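Local coordinates for beta-N-acetylglucosaminidase-like protein Glycoside hydrolase family 20 (Flavobacterium johnsoniae, PDB 6YHH), which probably removes terminal N-acetylhexosamine residues from chitin-derived oligosaccharides as a beta-N-acetylhexosaminidase, at residues A472-L475 with I481-V484. Residues are numbered along the deposited sequence; the frame is centred on the assembly and turned at random.
Sequences AERL and ITDV
R474 and I481 face each other where the last turns of helix 467-476 meet the loop leading into helix 484-497, their CA atoms 7.9 Å apart. R474 CG lies anti to the backbone N (chi1 -178°), and bends at chi2 and chi3 bring the guanidinium round to the loop. The two terminal nitrogens converge on one atom: NH1 and NH2 of R474 both donate to I481 O, at 2.9 and 2.8 Å. The oxygen sits at the guanidinium edge, almost in its plane. The NH2 donor lies in the carbonyl plane, whereas NH1 is tilted 24° from it; neither N-H points quite straight at the shared acceptor. T482 CG2 packs obliquely against NH2, 3.9 Å away. Next to this grip, the extended E473 side chain crosses that of I481 at about a right angle, and its OE1 meets the CG2 methyl at 3.6 Å. Y424, at the end of helix 420-424, joins both polar groups: its hydroxyl bonds E473 OE1, its carbonyl oxygen takes R474 NE, and its ring makes a cation-pi contact with R474. R490 of the following helix forms a salt bridge with E473 OE2. A leucine in place of R474 would probably cost the I481 carbonyl both guanidinium donors and leave the loop freer to shift. The contact thus ties this loop to helix 467-476 and, through Y424, to helix 420-424; two carbonyl dipoles probably help to stabilise the buried R474 cation.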
loop_
_atom_site.group_PDB
_atom_site.type_symbol
_atom_site.label_atom_id
_atom_site.label_comp_id
_atom_site.label_asym_id
_atom_site.label_seq_id
_atom_site.Cartn_x
_atom_site.Cartn_y
_atom_site.Cartn_z
ATOM N N ALA A 472 16.007 -13.550 10.017
ATOM C CA ALA A 472 16.856 -13.666 8.848
ATOM C C ALA A 472 18.297 -13.765 9.279
ATOM O O ALA A 472 19.078 -14.520 8.693
ATOM C CB ALA A 472 16.633 -12.534 7.859
ATOM N N GLU A 473 18.685 -12.918 10.250
ATOM C CA GLU A 473 20.081 -12.977 10.730
ATOM C C GLU A 473 20.412 -14.320 11.381
ATOM O O GLU A 473 21.471 -14.970 11.093
ATOM C CB GLU A 473 20.389 -11.848 11.668
ATOM C CG GLU A 473 21.750 -12.013 12.357
ATOM C CD GLU A 473 22.294 -10.677 12.767
ATOM O OE1 GLU A 473 22.288 -10.346 13.973
ATOM O OE2 GLU A 473 22.607 -9.870 11.833
ATOM N N ARG A 474 19.500 -14.842 12.187
ATOM C CA ARG A 474 19.730 -16.186 12.723
ATOM C C ARG A 474 19.908 -17.257 11.661
ATOM O O ARG A 474 20.676 -18.217 11.832
ATOM C CB ARG A 474 18.640 -16.590 13.712
ATOM C CG ARG A 474 18.805 -17.976 14.367
ATOM C CD ARG A 474 20.123 -18.206 15.114
ATOM N NE ARG A 474 20.292 -17.126 16.056
ATOM C CZ ARG A 474 21.346 -16.311 16.123
ATOM N NH1 ARG A 474 22.468 -16.437 15.400
ATOM N NH2 ARG A 474 21.251 -15.339 16.956
ATOM N N LEU A 475 19.218 -17.144 10.559
ATOM C CA LEU A 475 19.214 -18.181 9.577
ATOM C C LEU A 475 20.409 -18.057 8.620
ATOM O O LEU A 475 20.771 -19.046 8.001
ATOM C CB LEU A 475 17.883 -18.161 8.811
ATOM C CG LEU A 475 16.698 -18.500 9.725
ATOM C CD1 LEU A 475 15.415 -18.390 8.878
ATOM C CD2 LEU A 475 16.834 -19.812 10.485
ATOM N N ILE A 481 26.643 -15.133 16.437
ATOM C CA ILE A 481 26.213 -13.764 16.431
ATOM C C ILE A 481 24.882 -13.743 17.245
ATOM O O ILE A 481 23.841 -14.218 16.727
ATOM C CB ILE A 481 26.014 -13.322 14.955
ATOM C CG1 ILE A 481 27.282 -13.379 14.079
ATOM C CG2 ILE A 481 25.342 -11.956 14.873
ATOM C CD1 ILE A 481 28.463 -12.652 14.646
ATOM N N THR A 482 24.954 -13.357 18.512
ATOM C CA THR A 482 23.857 -13.561 19.444
ATOM C C THR A 482 23.609 -12.346 20.342
ATOM O O THR A 482 22.742 -12.377 21.208
ATOM C CB THR A 482 24.073 -14.783 20.296
ATOM O OG1 THR A 482 25.280 -14.595 21.022
ATOM C CG2 THR A 482 24.118 -16.063 19.460
ATOM N N ASP A 483 24.353 -11.267 20.147
ATOM C CA ASP A 483 24.277 -10.083 21.041
ATOM C C ASP A 483 22.946 -9.359 20.725
ATOM O O ASP A 483 22.834 -8.721 19.705
ATOM C CB ASP A 483 25.471 -9.215 20.863
ATOM C CG ASP A 483 25.497 -8.008 21.759
ATOM O OD1 ASP A 483 24.563 -7.251 22.024
ATOM O OD2 ASP A 483 26.597 -7.676 22.119
ATOM N N VAL A 484 22.009 -9.475 21.639
ATOM C CA VAL A 484 20.672 -8.915 21.371
ATOM C C VAL A 484 20.758 -7.413 21.286
ATOM O O VAL A 484 20.104 -6.798 20.421
ATOM C CB VAL A 484 19.650 -9.323 22.440
ATOM C CG1 VAL A 484 18.325 -8.590 22.198
ATOM C CG2 VAL A 484 19.450 -10.808 22.460
#